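Local coordinates for transglutaminase-like domain-containing protein (PDB 4XZ7) that has transglutaminase activity and serves Streptococcus suis as an antiphagocytic virulence factor, seen here as a homodimeric piece of a much longer protein, at residues Q33-V38 and G48-R53; N63-I68 and I82-K87; D89-N94 and R121-F126; L39-E44 and S149-N154. All coordinates share one frame; numbering follows the deposited sequence.

How the interactions relate
All four contacts lie in the N-terminal part of the chain, on one side of its centre. Interaction 1 closes first, pairing 33-38 with 48-53 in a hairpin. Its loop holds 39-44, whose partner 149-154 lies more than a hundred residues further on, so interaction 4 crosses interaction 1. Interactions 2 and 3 follow in series, both nested inside the long loop that interaction 4 closes. Interactions 1 and 2 belong to one mixed sheet, where strand 36-40 runs beside strand 79-86 and H37 O faces I82 N. Interaction 3 lies in a second mixed sheet, against which M85 of interaction 2 packs its sulfur. Interaction 4 ties the turn after strand 36-40 to that second sheet.

Interaction 1 (Q33-V38 and G48-R53); sequences QRQFHV and GTLSTR
F36 and S51 form the antiparallel pair of a beta hairpin farther from its loop, hydrogen-bonded both ways, and V38 pairs with G48 next to the loop. Between these pairs H37 faces both T49 and L50, which makes a beta bulge, and the H37 side chain bonds into it. With CG anti to the carbonyl carbon (chi1 -66°), its ring lies alongside the L50 side chain, both pointing the same way, and ND1 accepts the L50 backbone N at 3.1 Å, almost straight (168°) and in the ring plane. CE1 of H37 rests 3.9 Å from L50 CD2, while the Q35 side chain crosses the same leucine at a slant. F79 stacks on the H37 ring from the neighbouring strand. On the other face, V38 CG2 sits 3.9 Å from S51 OG. At the far end R53 reaches back with an extended chain. Its guanidinium is turned 70° from the F36 ring, and NH1 comes to the ring's edge, 3.8 Å from CZ. A water joins R34 O to R53 N at the start of helix 53-59. R53 grips a single carbonyl oxygen side-on with two nitrogens: NH1 lies 2.9 Å and NE 3.3 Å from Q33 O, in the guanidinium plane.

Interaction 2 (N63-I68 and I82-K87); sequences NNFLVI and ILVMNK
F65 and V84 face each other as a non-hydrogen-bonded antiparallel pair, their side chains side by side on the same face of the sheet. V84 CG1 is 3.4 Å from F65 CD2; with CG1 anti to the carbonyl carbon (chi1 -58°), the valine turns this methyl to the ring. I82 CG2 meets the ring at its edge, in plane, 3.7 Å from F65 CD2, and F22 of helix 19-29 stacks on the phenylalanine. L66 and L83 meet through their CB atoms, and beyond them the I68 side chain crosses L83 at about a right angle, with I68 CD1 3.5 Å from L83 CD2. The backbones part here: L66 N bonds L83 O at 2.9 Å, but a water bridges L66 O and L83 N. At the other end N64 and M85 exchange two hydrogen bonds. N63 ND2 is held by F59 O. The polar edge is K87, whose CG lies 3.7 Å from N63 N and whose bent end puts NZ 3.6 Å from N64 OD1; NZ has a weak bond to a water on N63 O. Strands 63-68 and 79-86 are inner neighbours of a curled mixed sheet, flanked by strand 14-17 and, in parallel, strand 36-40.

Interaction 3 (D89-N94 and R121-F126); sequences DVIAHN and RIHALF
D89 spends its two carboxylate oxygens on two different residues of the neighbouring strand. OD2 takes the H123 ring nitrogen NE2 at 2.7 Å; the donor comes from the anti side and stands 33° out of the carboxylate plane, whereas the acceptor lies close to the plane of the imidazole. OD1 takes the backbone N of R121 at 2.8 Å, from well above the carboxylate plane (68° out of it). With CG anti to its own carbonyl carbon (chi1 -77°), D89 swings the carboxylate across to both donors. The other end of the imidazole is tied as well: ND1 bonds S160 OG on strand 157-167, so the ring is fixed at two corners. M85 SD packs against H123 CD2 and I91 CG1.

Behind this the two backbones run parallel. V90 N bonds R121 O, V90 O receives H123 N at 2.9 Å, and A92 N goes to H123 O, also at 2.9 Å. On one face V90 CG2 touches I122 CG1 at 3.8 Å. The strands then separate, and a water spans the gap, giving to A92 O and accepting from L125 N. F126 closes this end: A124 CB sits over the centre of its ring, and N94 O comes within 3.4 Å of F126 CZ, obliquely.

N94 caps helix 95-101, with OD1 on the backbone N of D97, and Y98 of that helix lies against A92, I122 and F126. This is a short parallel strand pair at the border of a mixed sheet, with strand 121-124 pairing antiparallel to 157-167 beyond it and a helix packed alongside.

Interaction 4 (L39-E44 and S149-N154); sequences LKLGFE and SLKNIN
K151 folds its chain at chi2 (-85°) and then runs out nearly extended, which carries its ammonium to the carbonyl of F43, the last residue of a type II beta turn, K40 to F43, that follows strand 36-40. NZ bonds F43 O at 2.7 Å. The methylene chain passes L41 and L39 on the way, with K151 CG 4.3 Å from L41 CD2. S149 comes at the turn by a different torsion: its OG lies between the backbone N and the carbonyl carbon (chi1 62°) and rests 3.3 Å from G42 CA. G42 is the third residue of the turn, with a positive phi, as is usual for glycine at this position of a type II turn. The turn closes on itself through F43 N to K40 O. F43 is also the cation-pi partner of R121, while strand 149-152 pairs with strand 157-167, so the turn of one sheet is held against the edge of another. Two waters finish the seam. One accepts from G42 N and bonds S149 OG. The other accepts from K151 NZ, gives a weak bond to E44 OE1, and donates to L150 O at 2.7 Å.

Interaction 1 (Q33-V38 and G48-R53)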
loop_
_atom_site.group_PDB
_atom_site.type_symbol
_atom_site.label_atom_id
_atom_site.label_comp_id
_atom_site.label_asym_id
_atom_site.label_seq_id
_atom_site.Cartn_x
_atom_site.Cartn_y
_atom_site.Cartn_z
ATOM N N GLN B 33 31.078 -2.079 30.660
ATOM C CA GLN B 33 30.718 -1.264 29.507
ATOM C C GLN B 33 29.213 -1.080 29.364
ATOM O O GLN B 33 28.450 -2.051 29.309
ATOM C CB GLN B 33 31.279 -1.865 28.221
ATOM C CG GLN B 33 31.241 -0.887 27.047
ATOM C CD GLN B 33 32.248 0.235 27.201
ATOM O OE1 GLN B 33 33.189 0.118 27.979
ATOM N NE2 GLN B 33 32.051 1.335 26.463
ATOM N N ARG B 34 28.814 0.184 29.250
ATOM C CA ARG B 34 27.423 0.598 29.363
ATOM C C ARG B 34 26.872 1.072 28.032
ATOM O O ARG B 34 25.674 0.964 27.753
ATOM C CB ARG B 34 27.319 1.711 30.419
ATOM C CG ARG B 34 25.939 2.264 30.682
ATOM C CD ARG B 34 25.959 3.268 31.860
ATOM N NE ARG B 34 24.670 3.938 31.987
ATOM C CZ ARG B 34 24.321 5.019 31.292
ATOM N NH1 ARG B 34 23.120 5.558 31.455
ATOM N NH2 ARG B 34 25.172 5.562 30.431
ATOM N N GLN B 35 27.751 1.631 27.214
ATOM C CA GLN B 35 27.343 2.080 25.894
ATOM C C GLN B 35 28.229 1.468 24.812
ATOM O O GLN B 35 29.427 1.246 25.019
ATOM C CB GLN B 35 27.370 3.607 25.813
ATOM C CG GLN B 35 26.436 4.297 26.806
ATOM C CD GLN B 35 26.602 5.806 26.806
ATOM O OE1 GLN B 35 27.716 6.318 26.868
ATOM N NE2 GLN B 35 25.492 6.518 26.732
ATOM N N PHE B 36 27.616 1.208 23.658
ATOM C CA PHE B 36 28.265 0.509 22.557
ATOM C C PHE B 36 27.893 1.170 21.238
ATOM O O PHE B 36 26.746 1.584 21.071
ATOM C CB PHE B 36 27.836 -0.964 22.524
ATOM C CG PHE B 36 28.183 -1.754 23.772
ATOM C CD1 PHE B 36 29.363 -2.475 23.842
ATOM C CD2 PHE B 36 27.306 -1.812 24.851
ATOM C CE1 PHE B 36 29.682 -3.227 24.981
ATOM C CE2 PHE B 36 27.608 -2.559 25.994
ATOM C CZ PHE B 36 28.804 -3.261 26.063
ATOM N N HIS B 37 28.820 1.271 20.284
ATOM C CA HIS B 37 28.366 1.609 18.937
ATOM C C HIS B 37 27.927 0.315 18.290
ATOM O O HIS B 37 28.356 -0.764 18.706
ATOM C CB HIS B 37 29.443 2.304 18.089
ATOM C CG HIS B 37 29.816 3.655 18.595
ATOM N ND1 HIS B 37 28.965 4.413 19.377
ATOM C CD2 HIS B 37 30.958 4.377 18.476
ATOM C CE1 HIS B 37 29.561 5.543 19.703
ATOM N NE2 HIS B 37 30.777 5.546 19.177
ATOM N N VAL B 38 27.069 0.402 17.284
ATOM C CA VAL B 38 26.598 -0.807 16.625
ATOM C C VAL B 38 26.648 -0.669 15.115
ATOM O O VAL B 38 26.071 0.261 14.552
ATOM C CB VAL B 38 25.158 -1.170 17.036
ATOM C CG1 VAL B 38 24.734 -2.457 16.328
ATOM C CG2 VAL B 38 25.060 -1.309 18.570
ATOM N N GLY B 48 23.503 1.917 15.592
ATOM C CA GLY B 48 23.318 2.582 16.871
ATOM C C GLY B 48 24.570 3.309 17.309
ATOM O O GLY B 48 25.686 2.850 17.054
ATOM N N THR B 49 24.394 4.462 17.952
ATOM C CA THR B 49 25.521 5.182 18.513
ATOM C C THR B 49 25.291 5.316 20.007
ATOM O O THR B 49 24.204 5.730 20.438
ATOM C CB THR B 49 25.705 6.579 17.885
ATOM O OG1 THR B 49 24.712 7.473 18.396
ATOM C CG2 THR B 49 25.573 6.510 16.394
ATOM N N LEU B 50 26.304 4.952 20.793
ATOM C CA LEU B 50 26.198 4.984 22.249
ATOM C C LEU B 50 24.966 4.200 22.746
ATOM O O LEU B 50 24.287 4.611 23.685
ATOM C CB LEU B 50 26.138 6.438 22.743
ATOM C CG LEU B 50 27.348 7.332 22.447
ATOM C CD1 LEU B 50 27.026 8.767 22.798
ATOM C CD2 LEU B 50 28.586 6.861 23.218
ATOM N N SER B 51 24.676 3.085 22.087
ATOM C CA SER B 51 23.537 2.239 22.450
ATOM C C SER B 51 23.693 1.587 23.814
ATOM O O SER B 51 24.794 1.179 24.196
ATOM C CB SER B 51 23.335 1.145 21.404
ATOM O OG SER B 51 23.151 1.714 20.122
ATOM N N THR B 52 22.576 1.485 24.536
ATOM C CA THR B 52 22.512 0.771 25.811
ATOM C C THR B 52 22.150 -0.690 25.595
ATOM O O THR B 52 21.664 -1.062 24.526
ATOM C CB THR B 52 21.464 1.393 26.766
ATOM O OG1 THR B 52 20.164 1.295 26.168
ATOM C CG2 THR B 52 21.778 2.862 27.027
ATOM N N ARG B 53 22.348 -1.517 26.617
ATOM C CA ARG B 53 21.997 -2.938 26.514
ATOM C C ARG B 53 20.506 -3.163 26.213
ATOM O O ARG B 53 20.148 -4.133 25.541
ATOM C CB ARG B 53 22.422 -3.666 27.785
ATOM C CG ARG B 53 23.944 -3.689 27.917
ATOM C CD ARG B 53 24.434 -4.215 29.230
ATOM N NE ARG B 53 25.885 -4.083 29.325
ATOM C CZ ARG B 53 26.735 -5.104 29.324
ATOM N NH1 ARG B 53 28.051 -4.893 29.416
ATOM N NH2 ARG B 53 26.264 -6.341 29.241
HETATM O O HOH W 1 23.669 -0.534 28.954
#

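Interaction 2 (N63-I68 and I82-K87)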
loop_
_atom_site.group_PDB
_atom_site.type_symbol
_atom_site.label_atom_id
_atom_site.label_comp_id
_atom_site.label_asym_id
_atom_site.label_seq_id
_atom_site.Cartn_x
_atom_site.Cartn_y
_atom_site.Cartn_z
ATOM N N ASN B 63 17.965 -8.746 14.188
ATOM C CA ASN B 63 19.373 -9.018 13.894
ATOM C C ASN B 63 19.989 -10.069 14.796
ATOM O O ASN B 63 19.644 -10.172 15.974
ATOM C CB ASN B 63 20.220 -7.737 14.019
ATOM C CG ASN B 63 19.687 -6.588 13.197
ATOM O OD1 ASN B 63 19.923 -6.518 11.997
ATOM N ND2 ASN B 63 18.975 -5.667 13.847
ATOM N N ASN B 64 20.935 -10.830 14.258
ATOM C CA ASN B 64 21.819 -11.608 15.107
ATOM C C ASN B 64 23.130 -10.869 15.338
ATOM O O ASN B 64 23.413 -9.882 14.679
ATOM C CB ASN B 64 22.060 -12.980 14.500
ATOM C CG ASN B 64 20.833 -13.863 14.599
ATOM O OD1 ASN B 64 20.253 -13.993 15.675
ATOM N ND2 ASN B 64 20.413 -14.441 13.480
ATOM N N PHE B 65 23.922 -11.356 16.279
ATOM C CA PHE B 65 25.105 -10.656 16.733
ATOM C C PHE B 65 26.292 -11.496 16.329
ATOM O O PHE B 65 26.192 -12.720 16.316
ATOM C CB PHE B 65 25.056 -10.442 18.250
ATOM C CG PHE B 65 23.930 -9.549 18.692
ATOM C CD1 PHE B 65 22.651 -10.057 18.865
ATOM C CD2 PHE B 65 24.149 -8.190 18.903
ATOM C CE1 PHE B 65 21.606 -9.233 19.245
ATOM C CE2 PHE B 65 23.106 -7.358 19.282
ATOM C CZ PHE B 65 21.835 -7.880 19.451
ATOM N N LEU B 66 27.405 -10.852 15.994
ATOM C CA LEU B 66 28.602 -11.591 15.604
ATOM C C LEU B 66 29.638 -11.608 16.703
ATOM O O LEU B 66 29.889 -10.587 17.348
ATOM C CB LEU B 66 29.226 -10.982 14.345
ATOM C CG LEU B 66 28.361 -10.971 13.096
ATOM C CD1 LEU B 66 29.237 -10.659 11.903
ATOM C CD2 LEU B 66 27.685 -12.322 12.922
ATOM N N VAL B 67 30.247 -12.768 16.911
ATOM C CA VAL B 67 31.427 -12.852 17.746
ATOM C C VAL B 67 32.569 -13.302 16.845
ATOM O O VAL B 67 32.469 -14.320 16.179
ATOM C CB VAL B 67 31.248 -13.826 18.930
ATOM C CG1 VAL B 67 32.490 -13.836 19.797
ATOM C CG2 VAL B 67 30.034 -13.432 19.762
ATOM N N ILE B 68 33.647 -12.532 16.802
ATOM C CA ILE B 68 34.727 -12.828 15.865
ATOM C C ILE B 68 36.025 -13.143 16.588
ATOM O O ILE B 68 36.582 -12.288 17.295
ATOM C CB ILE B 68 34.935 -11.660 14.885
ATOM C CG1 ILE B 68 33.628 -11.400 14.140
ATOM C CG2 ILE B 68 36.068 -11.973 13.909
ATOM C CD1 ILE B 68 33.688 -10.274 13.187
ATOM N N ILE B 82 29.763 -3.239 18.313
ATOM C CA ILE B 82 29.123 -4.533 18.149
ATOM C C ILE B 82 28.705 -4.704 16.697
ATOM O O ILE B 82 28.179 -3.777 16.098
ATOM C CB ILE B 82 27.912 -4.669 19.088
ATOM C CG1 ILE B 82 28.409 -4.658 20.539
ATOM C CG2 ILE B 82 27.122 -5.949 18.756
ATOM C CD1 ILE B 82 27.324 -4.493 21.577
ATOM N N LEU B 83 28.979 -5.870 16.119
ATOM C CA LEU B 83 28.587 -6.155 14.744
ATOM C C LEU B 83 27.323 -6.985 14.717
ATOM O O LEU B 83 27.266 -8.030 15.356
ATOM C CB LEU B 83 29.689 -6.914 14.004
ATOM C CG LEU B 83 30.863 -6.200 13.327
ATOM C CD1 LEU B 83 31.227 -4.927 14.015
ATOM C CD2 LEU B 83 32.049 -7.150 13.334
ATOM N N VAL B 84 26.327 -6.551 13.953
ATOM C CA VAL B 84 25.115 -7.345 13.787
ATOM C C VAL B 84 24.784 -7.516 12.311
ATOM O O VAL B 84 25.346 -6.834 11.466
ATOM C CB VAL B 84 23.913 -6.687 14.481
ATOM C CG1 VAL B 84 24.197 -6.496 15.934
ATOM C CG2 VAL B 84 23.607 -5.332 13.808
ATOM N N MET B 85 23.846 -8.406 11.997
ATOM C CA MET B 85 23.380 -8.522 10.619
ATOM C C MET B 85 21.950 -9.033 10.607
ATOM O O MET B 85 21.528 -9.683 11.563
ATOM C CB MET B 85 24.296 -9.442 9.809
ATOM C CG MET B 85 24.178 -10.897 10.153
ATOM S SD MET B 85 25.211 -11.995 9.161
ATOM C CE MET B 85 24.694 -13.542 9.870
ATOM N N ASN B 86 21.208 -8.710 9.544
ATOM C CA ASN B 86 19.827 -9.171 9.380
ATOM C C ASN B 86 19.722 -10.670 9.569
ATOM O O ASN B 86 20.561 -11.427 9.070
ATOM C CB ASN B 86 19.280 -8.775 8.007
ATOM C CG ASN B 86 18.419 -7.523 8.062
ATOM O OD1 ASN B 86 17.639 -7.336 8.999
ATOM N ND2 ASN B 86 18.564 -6.650 7.061
ATOM N N LYS B 87 18.704 -11.099 10.315
ATOM C CA LYS B 87 18.537 -12.511 10.655
ATOM C C LYS B 87 18.538 -13.477 9.452
ATOM O O LYS B 87 18.993 -14.617 9.576
ATOM C CB LYS B 87 17.249 -12.702 11.475
ATOM C CG LYS B 87 17.348 -12.224 12.940
ATOM C CD LYS B 87 16.089 -12.597 13.747
ATOM C CE LYS B 87 16.261 -12.384 15.256
ATOM N NZ LYS B 87 16.715 -13.603 15.977
HETATM O O HOH W 2 18.828 -11.765 18.056
HETATM O O HOH W 3 30.364 -7.831 17.535
#

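Interaction 3 (D89-N94 and R121-F126)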
loop_
_atom_site.group_PDB
_atom_site.type_symbol
_atom_site.label_atom_id
_atom_site.label_comp_id
_atom_site.label_asym_id
_atom_site.label_seq_id
_atom_site.Cartn_x
_atom_site.Cartn_y
_atom_site.Cartn_z
ATOM N N ASP B 89 20.315 -13.129 6.644
ATOM C CA ASP B 89 21.570 -13.039 5.888
ATOM C C ASP B 89 22.380 -14.310 6.001
ATOM O O ASP B 89 22.236 -15.051 6.962
ATOM C CB ASP B 89 22.426 -11.866 6.388
ATOM C CG ASP B 89 21.933 -10.536 5.886
ATOM O OD1 ASP B 89 20.814 -10.484 5.323
ATOM O OD2 ASP B 89 22.675 -9.541 6.046
ATOM N N VAL B 90 23.253 -14.563 5.033
ATOM C CA VAL B 90 24.164 -15.685 5.194
ATOM C C VAL B 90 25.639 -15.268 5.118
ATOM O O VAL B 90 26.022 -14.288 4.464
ATOM C CB VAL B 90 23.876 -16.810 4.166
ATOM C CG1 VAL B 90 22.397 -16.793 3.737
ATOM C CG2 VAL B 90 24.805 -16.732 2.986
ATOM N N ILE B 91 26.464 -16.007 5.845
ATOM C CA ILE B 91 27.896 -15.802 5.797
ATOM C C ILE B 91 28.562 -16.960 5.058
ATOM O O ILE B 91 28.460 -18.098 5.490
ATOM C CB ILE B 91 28.486 -15.690 7.195
ATOM C CG1 ILE B 91 27.944 -14.432 7.887
ATOM C CG2 ILE B 91 30.027 -15.710 7.113
ATOM C CD1 ILE B 91 28.521 -14.193 9.249
ATOM N N ALA B 92 29.227 -16.667 3.944
ATOM C CA ALA B 92 29.908 -17.710 3.186
ATOM C C ALA B 92 31.144 -18.171 3.931
ATOM O O ALA B 92 31.963 -17.358 4.357
ATOM C CB ALA B 92 30.283 -17.220 1.796
ATOM N N HIS B 93 31.283 -19.484 4.067
ATOM C CA HIS B 93 32.358 -20.060 4.859
ATOM C C HIS B 93 33.672 -20.003 4.109
ATOM O O HIS B 93 34.700 -19.660 4.683
ATOM C CB HIS B 93 32.007 -21.496 5.237
ATOM C CG HIS B 93 30.693 -21.618 5.941
ATOM N ND1 HIS B 93 30.202 -20.631 6.769
ATOM C CD2 HIS B 93 29.758 -22.598 5.928
ATOM C CE1 HIS B 93 29.026 -21.002 7.243
ATOM N NE2 HIS B 93 28.734 -22.192 6.750
ATOM N N ASN B 94 33.620 -20.333 2.821
ATOM C CA ASN B 94 34.773 -20.266 1.937
ATOM C C ASN B 94 34.324 -19.880 0.527
ATOM O O ASN B 94 33.137 -19.659 0.291
ATOM C CB ASN B 94 35.538 -21.610 1.921
ATOM C CG ASN B 94 34.643 -22.798 1.628
ATOM O OD1 ASN B 94 33.543 -22.663 1.084
ATOM N ND2 ASN B 94 35.120 -23.988 1.992
ATOM N N ARG B 121 21.285 -10.311 2.532
ATOM C CA ARG B 121 22.651 -10.081 2.079
ATOM C C ARG B 121 23.523 -11.316 2.322
ATOM O O ARG B 121 23.179 -12.186 3.123
ATOM C CB ARG B 121 23.239 -8.834 2.772
ATOM C CG ARG B 121 22.530 -7.558 2.373
ATOM C CD ARG B 121 22.938 -6.317 3.168
ATOM N NE ARG B 121 21.872 -5.306 3.102
ATOM C CZ ARG B 121 22.008 -4.126 2.518
ATOM N NH1 ARG B 121 23.170 -3.787 1.972
ATOM N NH2 ARG B 121 20.997 -3.281 2.489
ATOM N N ILE B 122 24.633 -11.407 1.595
ATOM C CA ILE B 122 25.626 -12.447 1.843
ATOM C C ILE B 122 26.923 -11.730 2.201
ATOM O O ILE B 122 27.196 -10.632 1.683
ATOM C CB ILE B 122 25.809 -13.391 0.609
ATOM C CG1 ILE B 122 26.916 -14.414 0.835
ATOM C CG2 ILE B 122 26.112 -12.605 -0.668
ATOM C CD1 ILE B 122 26.816 -15.591 -0.116
ATOM N N HIS B 123 27.696 -12.325 3.105
ATOM C CA HIS B 123 28.918 -11.702 3.601
ATOM C C HIS B 123 30.080 -12.690 3.589
ATOM O O HIS B 123 29.883 -13.902 3.620
ATOM C CB HIS B 123 28.732 -11.170 5.028
ATOM C CG HIS B 123 27.404 -10.520 5.272
ATOM N ND1 HIS B 123 27.170 -9.180 5.034
ATOM C CD2 HIS B 123 26.243 -11.025 5.754
ATOM C CE1 HIS B 123 25.921 -8.894 5.352
ATOM N NE2 HIS B 123 25.334 -10.000 5.787
ATOM N N ALA B 124 31.297 -12.175 3.562
ATOM C CA ALA B 124 32.444 -13.065 3.513
ATOM C C ALA B 124 33.695 -12.334 3.958
ATOM O O ALA B 124 33.799 -11.115 3.791
ATOM C CB ALA B 124 32.621 -13.636 2.105
ATOM N N LEU B 125 34.637 -13.076 4.539
ATOM C CA LEU B 125 35.911 -12.495 4.960
ATOM C C LEU B 125 36.892 -12.356 3.800
ATOM O O LEU B 125 37.994 -11.819 3.962
ATOM C CB LEU B 125 36.536 -13.334 6.075
ATOM C CG LEU B 125 35.744 -13.293 7.385
ATOM C CD1 LEU B 125 36.310 -14.307 8.359
ATOM C CD2 LEU B 125 35.729 -11.901 7.993
ATOM N N PHE B 126 36.495 -12.845 2.633
ATOM C CA PHE B 126 37.261 -12.622 1.412
ATOM C C PHE B 126 36.441 -11.710 0.519
ATOM O O PHE B 126 35.236 -11.570 0.704
ATOM C CB PHE B 126 37.594 -13.942 0.709
ATOM C CG PHE B 126 36.400 -14.823 0.482
ATOM C CD1 PHE B 126 35.628 -14.690 -0.666
ATOM C CD2 PHE B 126 36.044 -15.776 1.411
ATOM C CE1 PHE B 126 34.522 -15.493 -0.869
ATOM C CE2 PHE B 126 34.943 -16.578 1.210
ATOM C CZ PHE B 126 34.178 -16.435 0.072
HETATM O O HOH W 4 34.044 -15.967 5.064
#

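Interaction 4 (L39-E44 and S149-N154)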
loop_
_atom_site.group_PDB
_atom_site.type_symbol
_atom_site.label_atom_id
_atom_site.label_comp_id
_atom_site.label_asym_id
_atom_site.label_seq_id
_atom_site.Cartn_x
_atom_site.Cartn_y
_atom_site.Cartn_z
ATOM N N LEU B 39 27.354 -1.600 14.476
ATOM C CA LEU B 39 27.464 -1.659 13.026
ATOM C C LEU B 39 26.604 -2.781 12.509
ATOM O O LEU B 39 26.607 -3.868 13.061
ATOM C CB LEU B 39 28.908 -1.884 12.583
ATOM C CG LEU B 39 29.900 -0.800 13.010
ATOM C CD1 LEU B 39 31.333 -1.209 12.676
ATOM C CD2 LEU B 39 29.536 0.523 12.349
ATOM N N LYS B 40 25.868 -2.514 11.440
ATOM C CA LYS B 40 25.098 -3.552 10.783
ATOM C C LYS B 40 25.747 -3.849 9.444
ATOM O O LYS B 40 25.975 -2.941 8.639
ATOM C CB LYS B 40 23.641 -3.125 10.588
ATOM C CG LYS B 40 22.792 -4.186 9.907
ATOM C CD LYS B 40 21.293 -3.846 9.940
ATOM C CE LYS B 40 20.471 -4.973 9.290
ATOM N NZ LYS B 40 18.996 -4.745 9.305
ATOM N N LEU B 41 26.034 -5.115 9.199
ATOM C CA LEU B 41 26.740 -5.494 7.983
ATOM C C LEU B 41 25.892 -5.178 6.772
ATOM O O LEU B 41 24.741 -5.610 6.681
ATOM C CB LEU B 41 27.101 -6.970 8.004
ATOM C CG LEU B 41 28.130 -7.425 9.029
ATOM C CD1 LEU B 41 28.557 -8.869 8.735
ATOM C CD2 LEU B 41 29.337 -6.474 9.022
ATOM N N GLY B 42 26.465 -4.413 5.854
ATOM C CA GLY B 42 25.801 -4.068 4.612
ATOM C C GLY B 42 25.283 -2.647 4.612
ATOM O O GLY B 42 24.748 -2.181 3.603
ATOM N N PHE B 43 25.461 -1.947 5.729
ATOM C CA PHE B 43 24.936 -0.589 5.877
ATOM C C PHE B 43 26.035 0.418 6.186
ATOM O O PHE B 43 26.906 0.154 7.006
ATOM C CB PHE B 43 23.848 -0.559 6.973
ATOM C CG PHE B 43 22.575 -1.282 6.574
ATOM C CD1 PHE B 43 22.523 -2.663 6.555
ATOM C CD2 PHE B 43 21.447 -0.576 6.187
ATOM C CE1 PHE B 43 21.372 -3.329 6.161
ATOM C CE2 PHE B 43 20.281 -1.240 5.808
ATOM C CZ PHE B 43 20.252 -2.616 5.782
ATOM N N GLU B 44 25.978 1.579 5.531
ATOM C CA GLU B 44 27.002 2.611 5.656
ATOM C C GLU B 44 27.130 3.210 7.054
ATOM O O GLU B 44 28.236 3.351 7.571
ATOM C CB GLU B 44 26.729 3.741 4.660
ATOM C CG GLU B 44 26.955 3.341 3.221
ATOM C CD GLU B 44 28.365 2.848 3.005
ATOM O OE1 GLU B 44 28.558 1.606 2.857
ATOM O OE2 GLU B 44 29.273 3.711 3.025
ATOM N N SER B 149 29.286 -3.487 -0.139
ATOM C CA SER B 149 29.912 -2.671 0.902
ATOM C C SER B 149 30.841 -3.507 1.733
ATOM O O SER B 149 30.829 -4.728 1.644
ATOM C CB SER B 149 28.869 -2.021 1.809
ATOM O OG SER B 149 28.128 -3.001 2.479
ATOM N N LEU B 150 31.648 -2.853 2.556
ATOM C CA LEU B 150 32.602 -3.578 3.373
ATOM C C LEU B 150 32.776 -2.840 4.693
ATOM O O LEU B 150 32.446 -1.656 4.804
ATOM C CB LEU B 150 33.946 -3.747 2.624
ATOM C CG LEU B 150 34.709 -2.508 2.108
ATOM C CD1 LEU B 150 35.476 -1.768 3.208
ATOM C CD2 LEU B 150 35.697 -2.879 1.013
ATOM N N LYS B 151 33.271 -3.549 5.698
ATOM C CA LYS B 151 33.727 -2.909 6.917
ATOM C C LYS B 151 35.106 -3.442 7.225
ATOM O O LYS B 151 35.300 -4.671 7.282
ATOM C CB LYS B 151 32.811 -3.194 8.106
ATOM C CG LYS B 151 31.348 -2.851 7.902
ATOM C CD LYS B 151 31.102 -1.424 8.212
ATOM C CE LYS B 151 29.608 -1.121 8.197
ATOM N NZ LYS B 151 29.428 0.327 7.821
ATOM N N ASN B 152 36.049 -2.526 7.437
ATOM C CA ASN B 152 37.349 -2.875 8.006
ATOM C C ASN B 152 37.218 -2.991 9.513
ATOM O O ASN B 152 36.769 -2.050 10.160
ATOM C CB ASN B 152 38.408 -1.827 7.616
ATOM C CG ASN B 152 38.735 -1.869 6.123
ATOM O OD1 ASN B 152 39.243 -2.878 5.622
ATOM N ND2 ASN B 152 38.432 -0.787 5.409
ATOM N N ILE B 153 37.568 -4.144 10.076
ATOM C CA ILE B 153 37.560 -4.270 11.523
ATOM C C ILE B 153 38.949 -4.628 12.079
ATOM O O ILE B 153 39.966 -4.296 11.468
ATOM C CB ILE B 153 36.499 -5.269 11.974
ATOM C CG1 ILE B 153 36.783 -6.669 11.440
ATOM C CG2 ILE B 153 35.109 -4.787 11.514
ATOM C CD1 ILE B 153 35.759 -7.710 11.920
ATOM N N ASN B 154 39.011 -5.227 13.261
ATOM C CA ASN B 154 40.311 -5.501 13.861
ATOM C C ASN B 154 40.993 -6.674 13.165
ATOM O O ASN B 154 40.683 -7.831 13.442
ATOM C CB ASN B 154 40.197 -5.796 15.363
ATOM C CG ASN B 154 39.649 -4.612 16.171
ATOM O OD1 ASN B 154 39.023 -4.804 17.213
ATOM N ND2 ASN B 154 39.899 -3.401 15.706
HETATM O O HOH W 5 29.068 -3.441 5.163
HETATM O O HOH W 6 30.071 -0.448 5.223
#